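Local atomic coordinates of CG11501 (Drosophila melanogaster, PDB entry 3ZZO), a protein that acts as a secreted cytokine that promotes survival of Sindbis virus infection by suppressing the immune deficiency pathway, and limits intestinal stem cell proliferation after bacterial infection. Residues V9-D14 / V21-N26; T34-A37 / A41-G44. All coordinates share one frame; numbering follows the deposited sequence.

Contact 1 (V9-D14 with V21-N26) and contact 2 (T34-A37 with A41-G44) are both partly buried and both rest on the antiparallel sheet of the ferredoxin-like subdomain, with centres about 14 Å apart; contact 2 is centred about 4 Å from the centre of the chain, contact 1 about 11 Å. Contact 1 joins strand 6-13 to the residues flanking strand 24-25, two strands separated in the sheet by strand 31-35; contact 2 joins the end of that intervening strand to the following loop. Apolar side chains dominate contact 1, whereas a backbone bridge, an amide and a disulfide sulfur make contact 2. They touch where V9 CG2 packs 3.9 Å from I35 CD1 and where the R22 backbone meets A41.

Contact 1 of 2, residues V9-D14 / V21-N26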
ATOM      1  N   VAL A   9      -3.084  -4.907  -2.547  1.00  6.49           N
ATOM      2  CA  VAL A   9      -4.255  -4.413  -3.217  1.00  6.74           C
ATOM      3  C   VAL A   9      -4.207  -4.747  -4.691  1.00  6.78           C
ATOM      4  O   VAL A   9      -3.212  -4.461  -5.368  1.00  7.64           O
ATOM      5  CB  VAL A   9      -4.385  -2.892  -3.047  1.00  7.03           C
ATOM      6  CG1 VAL A   9      -5.655  -2.351  -3.716  1.00  8.49           C
ATOM      7  CG2 VAL A   9      -4.339  -2.491  -1.576  1.00  8.20           C
ATOM      8  N   GLU A  10      -5.266  -5.381  -5.197  1.00  6.46           N
ATOM      9  CA  GLU A  10      -5.438  -5.599  -6.631  1.00  6.73           C
ATOM     10  C   GLU A  10      -6.555  -4.690  -7.096  1.00  7.09           C
ATOM     11  O   GLU A  10      -7.581  -4.558  -6.430  1.00  6.79           O
ATOM     12  CB  GLU A  10      -5.809  -7.057  -6.941  1.00  8.45           C
ATOM     13  CG  GLU A  10      -4.731  -8.024  -6.598  1.00 12.94           C
ATOM     14  CD  GLU A  10      -5.097  -9.455  -7.026  1.00 16.20           C
ATOM     15  OE1 GLU A  10      -6.091  -9.698  -7.767  1.00 21.22           O
ATOM     16  OE2 GLU A  10      -4.404 -10.388  -6.536  1.00 19.77           O
ATOM     17  N   PHE A  11      -6.353  -4.047  -8.242  1.00  6.55           N
ATOM     18  CA  PHE A  11      -7.308  -3.035  -8.684  1.00  6.80           C
ATOM     19  C   PHE A  11      -7.189  -2.831 -10.182  1.00  6.37           C
ATOM     20  O   PHE A  11      -6.165  -3.183 -10.793  1.00  7.76           O
ATOM     21  CB  PHE A  11      -7.034  -1.706  -7.954  1.00  6.59           C
ATOM     22  CG  PHE A  11      -5.667  -1.101  -8.237  1.00  6.66           C
ATOM     23  CD1 PHE A  11      -4.541  -1.535  -7.533  1.00  6.89           C
ATOM     24  CD2 PHE A  11      -5.516  -0.116  -9.203  1.00  6.82           C
ATOM     25  CE1 PHE A  11      -3.305  -1.001  -7.833  1.00  7.19           C
ATOM     26  CE2 PHE A  11      -4.253   0.418  -9.495  1.00  6.56           C
ATOM     27  CZ  PHE A  11      -3.162  -0.031  -8.801  1.00  7.32           C
ATOM     28  N   LYS A  12      -8.192  -2.215 -10.757  1.00  7.26           N
ATOM     29  CA  LYS A  12      -8.151  -1.741 -12.135  1.00  7.41           C
ATOM     30  C   LYS A  12      -8.220  -0.220 -12.102  1.00  7.60           C
ATOM     31  O   LYS A  12      -8.454   0.383 -11.057  1.00  7.82           O
ATOM     32  CB  LYS A  12      -9.248  -2.380 -12.975  1.00  7.75           C
ATOM     33  CG  LYS A  12      -8.922  -3.821 -13.291  1.00  9.49           C
ATOM     34  CD  LYS A  12     -10.056  -4.592 -14.018  1.00 11.29           C
ATOM     35  CE  LYS A  12      -9.648  -6.051 -14.285  1.00 13.34           C
ATOM     36  NZ  LYS A  12     -10.806  -6.845 -14.763  1.00 16.08           N
ATOM     37  N   MET A  13      -7.934   0.409 -13.234  1.00  7.85           N
ATOM     38  CA  MET A  13      -7.825   1.865 -13.325  1.00  8.71           C
ATOM     39  C   MET A  13      -8.621   2.351 -14.518  1.00  8.81           C
ATOM     40  O   MET A  13      -8.476   1.832 -15.624  1.00  9.58           O
ATOM     41  CB  MET A  13      -6.333   2.258 -13.573  1.00  9.70           C
ATOM     42  CG  MET A  13      -5.426   1.858 -12.447  1.00  9.44           C
ATOM     43  SD  MET A  13      -3.727   2.288 -12.760  1.00  9.33           S
ATOM     44  CE  MET A  13      -3.783   4.058 -12.462  1.00  9.26           C
ATOM     45  N   ASP A  14      -9.401   3.387 -14.334  1.00  9.09           N
ATOM     46  CA  ASP A  14     -10.110   3.993 -15.451  1.00 10.31           C
ATOM     47  C   ASP A  14      -9.236   4.849 -16.333  1.00  9.47           C
ATOM     48  O   ASP A  14      -9.458   4.962 -17.530  1.00 10.54           O
ATOM     49  CB  ASP A  14     -11.256   4.842 -14.934  1.00 11.59           C
ATOM     50  CG  ASP A  14     -12.325   4.034 -14.235  1.00 14.15           C
ATOM     51  OD1 ASP A  14     -12.549   2.848 -14.594  1.00 15.93           O
ATOM     52  OD2 ASP A  14     -12.851   4.594 -13.287  1.00 21.09           O
ATOM     53  N   VAL A  21       0.820   4.889 -10.433  1.00  9.46           N
ATOM     54  CA  VAL A  21       0.519   4.854  -9.000  1.00  9.90           C
ATOM     55  C   VAL A  21       1.475   3.932  -8.274  1.00  8.83           C
ATOM     56  O   VAL A  21       1.206   3.495  -7.150  1.00  9.89           O
ATOM     57  CB  VAL A  21      -0.975   4.525  -8.742  1.00  9.68           C
ATOM     58  CG1 VAL A  21      -1.898   5.580  -9.337  1.00 11.07           C
ATOM     59  CG2 VAL A  21      -1.336   3.109  -9.238  1.00  9.39           C
ATOM     60  N   ARG A  22       2.634   3.669  -8.907  1.00  9.30           N
ATOM     61  CA  ARG A  22       3.712   2.853  -8.310  1.00 10.29           C
ATOM     62  C   ARG A  22       3.265   1.424  -8.049  1.00  9.76           C
ATOM     63  O   ARG A  22       3.719   0.792  -7.112  1.00 11.31           O
ATOM     64  CB  ARG A  22       4.311   3.541  -7.065  1.00 12.45           C
ATOM     65  CG  ARG A  22       5.055   4.805  -7.375  1.00 17.80           C
ATOM     66  CD  ARG A  22       5.912   5.210  -6.177  1.00 22.26           C
ATOM     67  NE  ARG A  22       6.780   4.125  -5.736  1.00 24.94           N
ATOM     68  N   ALA A  23       2.364   0.913  -8.899  1.00  8.56           N
ATOM     69  CA  ALA A  23       1.884  -0.447  -8.877  1.00  7.89           C
ATOM     70  C   ALA A  23       2.538  -1.202  -9.995  1.00  8.80           C
ATOM     71  O   ALA A  23       3.200  -0.611 -10.842  1.00 10.30           O
ATOM     72  CB  ALA A  23       0.366  -0.470  -8.991  1.00  8.08           C
ATOM     73  N   ILE A  24       2.354  -2.502 -10.001  1.00  8.92           N
ATOM     74  CA  ILE A  24       2.881  -3.358 -11.046  1.00 10.39           C
ATOM     75  C   ILE A  24       1.758  -3.985 -11.850  1.00  9.63           C
ATOM     76  O   ILE A  24       0.646  -4.224 -11.364  1.00  9.08           O
ATOM     77  CB  ILE A  24       3.813  -4.397 -10.499  1.00 13.56           C
ATOM     78  CG1 ILE A  24       3.123  -5.387  -9.696  1.00 13.29           C
ATOM     79  CG2 ILE A  24       4.968  -3.766  -9.736  1.00 17.10           C
ATOM     80  CD1 ILE A  24       3.989  -6.595  -9.285  1.00 18.92           C
ATOM     81  N   GLU A  25       2.040  -4.216 -13.100  1.00 14.22           N
ATOM     82  CA  GLU A  25       1.107  -4.878 -13.962  1.00 14.65           C
ATOM     83  C   GLU A  25       0.794  -6.268 -13.502  1.00 15.89           C
ATOM     84  O   GLU A  25       1.678  -7.031 -13.151  1.00 19.65           O
ATOM     85  CB  GLU A  25       1.671  -4.991 -15.369  1.00 19.49           C
ATOM     86  CG  GLU A  25       1.563  -3.789 -16.154  1.00 22.42           C
ATOM     87  CD  GLU A  25       0.083  -3.451 -16.572  1.00 20.41           C
ATOM     88  OE1 GLU A  25      -0.787  -4.342 -16.575  1.00 21.81           O
ATOM     89  OE2 GLU A  25      -0.100  -2.265 -16.806  1.00 24.93           O
ATOM     90  N   ASN A  26      -0.487  -6.624 -13.567  1.00 13.96           N
ATOM     91  CA  ASN A  26      -0.932  -7.955 -13.208  1.00 17.08           C
ATOM     92  C   ASN A  26      -1.964  -8.352 -14.257  1.00 16.54           C
ATOM     93  O   ASN A  26      -2.911  -8.966 -13.965  1.00 16.70           O
ATOM     94  CB  ASN A  26      -1.519  -7.954 -11.785  1.00 18.00           C
ATOM     95  CG  ASN A  26      -1.824  -9.339 -11.232  1.00 22.98           C
ATOM     96  OD1 ASN A  26      -2.801  -9.487 -10.475  1.00 28.87           O
ATOM     97  ND2 ASN A  26      -0.991 -10.336 -11.549  1.00 28.07           N
TER
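With chi1 at 62°, F11 CG stands between the backbone N and the carbonyl carbon, and M13, bent at chi3 (76°), turns its methyl toward V21. These two side chains give strand 6-13 an apolar contact with residues 21-23, which lead into the outermost strand 24-25 of the antiparallel sheet in the ferredoxin-like subdomain. Because strand 31-35 runs between them in the sheet, the segments meet through side chains: even the closest CA pair, E10 and N26, is 8.3 Å apart. A23 CB lies at the edge of the F11 ring, near its plane, 3.6 Å from CZ. F11 CZ also meets V21 CG2 at 3.7 Å, that methyl approaching obliquely, the F11 and V21 side chains coming from opposite directions; both aliphatic groups meet the ring at its CZ end. F72 of helix 69-75 adds an edge-to-face contact with this ring. Toward the other end, the E10 carboxylate and N26 amide planes stand 74° apart, N26 OD1 merely touching E10 CD at 4.1 Å; E10 OE2 is in a salt bridge with K85 NZ. M13 and V21 meet tip to tip, M13 CE lying 4.0 Å from V21 CG1.

Contact 2 of 2, residues T34-A37 / A41-G44; sequences TICA and AQLG
T34 O accepts a hydrogen bond from Q42 N at 2.8 Å. The N-H...O angle of 164° makes it nearly straight at the hydrogen, and the donor is tilted 17° from the carbonyl plane. T34 O also receives a CA-H...O contact from A41, whose CA is 3.3 Å away, so two consecutive residues of the loop converge on one carbonyl. Beside this backbone grip, the side chains of T34 and Q42 run next to each other and point the same way, T34 CG2 lying 3.6 Å from Q42 OE1. Q42 reaches this place with CG anti to the backbone N and an extended chain beyond it. Its aliphatic part passes C36, whose SG sits 3.8 Å from Q42 CB and equally close to CG. I35 meets the loop with its CG2 branch, 4.0 Å from A41 N.

I35 and A41 form a single beta bridge, their CA atoms 4.2 Å apart. It lies where strand 31-35 of the ferredoxin-like subdomain ends and the chain turns back through the three residues 38-40, so the pairing does not continue as a regular ladder.

Farther out, the Q42 amide is held from both of its polar atoms: OE1 accepts a hydrogen bond from R6 NH1, while Q42 NE2 makes a weak bond to G44 O at 3.0 Å, its angle only 121°. R6 also touches the T34 side chain, tying the amide to strand 6-13. The C36 sulfur is anchored by its disulfide to C47, which fastens the end of this strand region to the loop beyond G44. On I35, the backbone pairs with E7 and the side chain packs against V9.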
ATOM      1  N   THR A  34       1.572  -3.136  -3.005  1.00  6.37           N
ATOM      2  CA  THR A  34       1.651  -3.339  -1.567  1.00  6.20           C
ATOM      3  C   THR A  34       1.784  -1.953  -0.965  1.00  6.23           C
ATOM      4  O   THR A  34       2.733  -1.243  -1.294  1.00  6.63           O
ATOM      5  CB  THR A  34       2.843  -4.212  -1.190  1.00  7.25           C
ATOM      6  OG1 THR A  34       2.705  -5.473  -1.841  1.00  8.68           O
ATOM      7  CG2 THR A  34       2.910  -4.453   0.278  1.00  8.17           C
ATOM      8  N   ILE A  35       0.854  -1.582  -0.076  1.00  6.10           N
ATOM      9  CA  ILE A  35       0.798  -0.246   0.498  1.00  6.05           C
ATOM     10  C   ILE A  35       0.959  -0.271   1.998  1.00  5.97           C
ATOM     11  O   ILE A  35       0.710  -1.257   2.678  1.00  6.36           O
ATOM     12  CB  ILE A  35      -0.547   0.450   0.136  1.00  5.89           C
ATOM     13  CG1 ILE A  35      -1.757  -0.293   0.714  1.00  6.40           C
ATOM     14  CG2 ILE A  35      -0.653   0.677  -1.355  1.00  6.95           C
ATOM     15  CD1 ILE A  35      -3.064   0.479   0.667  1.00  7.32           C
ATOM     16  N   CYS A  36       1.352   0.896   2.514  1.00  6.01           N
ATOM     17  CA  CYS A  36       1.286   1.215   3.920  1.00  6.01           C
ATOM     18  C   CYS A  36      -0.013   1.966   4.227  1.00  6.29           C
ATOM     19  O   CYS A  36      -0.846   2.179   3.330  1.00  6.23           O
ATOM     20  CB  CYS A  36       2.521   2.032   4.335  1.00  6.19           C
ATOM     21  SG  CYS A  36       4.100   1.192   4.017  1.00  6.50           S
ATOM     22  N   ALA A  37      -0.190   2.361   5.480  1.00  6.86           N
ATOM     23  CA  ALA A  37      -1.456   2.996   5.889  1.00  7.34           C
ATOM     24  C   ALA A  37      -1.749   4.312   5.210  1.00  7.10           C
ATOM     25  O   ALA A  37      -2.907   4.705   5.147  1.00  7.92           O
ATOM     26  CB  ALA A  37      -1.490   3.173   7.414  1.00  8.15           C
ATOM     27  N   ALA A  41       2.418   3.073  -2.106  1.00  6.50           N
ATOM     28  CA  ALA A  41       3.238   1.870  -2.209  1.00  6.83           C
ATOM     29  C   ALA A  41       4.317   1.897  -1.114  1.00  7.53           C
ATOM     30  O   ALA A  41       4.919   2.942  -0.822  1.00  9.41           O
ATOM     31  CB  ALA A  41       3.866   1.756  -3.584  1.00  8.53           C
ATOM     32  N   GLN A  42       4.583   0.728  -0.534  1.00  7.33           N
ATOM     33  CA  GLN A  42       5.608   0.622   0.476  1.00  7.60           C
ATOM     34  C   GLN A  42       6.989   0.857  -0.113  1.00  7.57           C
ATOM     35  O   GLN A  42       7.359   0.235  -1.107  1.00  8.53           O
ATOM     36  CB  GLN A  42       5.497  -0.759   1.113  1.00  7.60           C
ATOM     37  CG  GLN A  42       6.535  -1.027   2.183  1.00  7.98           C
ATOM     38  CD  GLN A  42       6.469  -2.446   2.678  1.00 10.15           C
ATOM     39  OE1 GLN A  42       5.653  -3.251   2.217  1.00 17.66           O
ATOM     40  NE2 GLN A  42       7.364  -2.807   3.558  1.00 13.57           N
ATOM     41  N   LEU A  43       7.776   1.734   0.503  1.00  6.95           N
ATOM     42  CA  LEU A  43       9.070   2.147  -0.019  1.00  7.15           C
ATOM     43  C   LEU A  43      10.266   1.690   0.766  1.00  6.96           C
ATOM     44  O   LEU A  43      11.378   1.893   0.305  1.00  8.76           O
ATOM     45  CB  LEU A  43       9.099   3.682  -0.162  1.00  7.99           C
ATOM     46  CG  LEU A  43       7.943   4.306  -0.948  1.00 11.26           C
ATOM     47  CD1 LEU A  43       8.069   5.813  -0.995  1.00 13.41           C
ATOM     48  CD2 LEU A  43       7.713   3.708  -2.324  1.00 13.34           C
ATOM     49  N   GLY A  44      10.078   1.139   1.956  1.00  7.62           N
ATOM     50  CA  GLY A  44      11.150   0.582   2.784  1.00  7.28           C
ATOM     51  C   GLY A  44      10.881  -0.879   3.098  1.00  7.00           C
ATOM     52  O   GLY A  44       9.885  -1.465   2.671  1.00  7.77           O
TER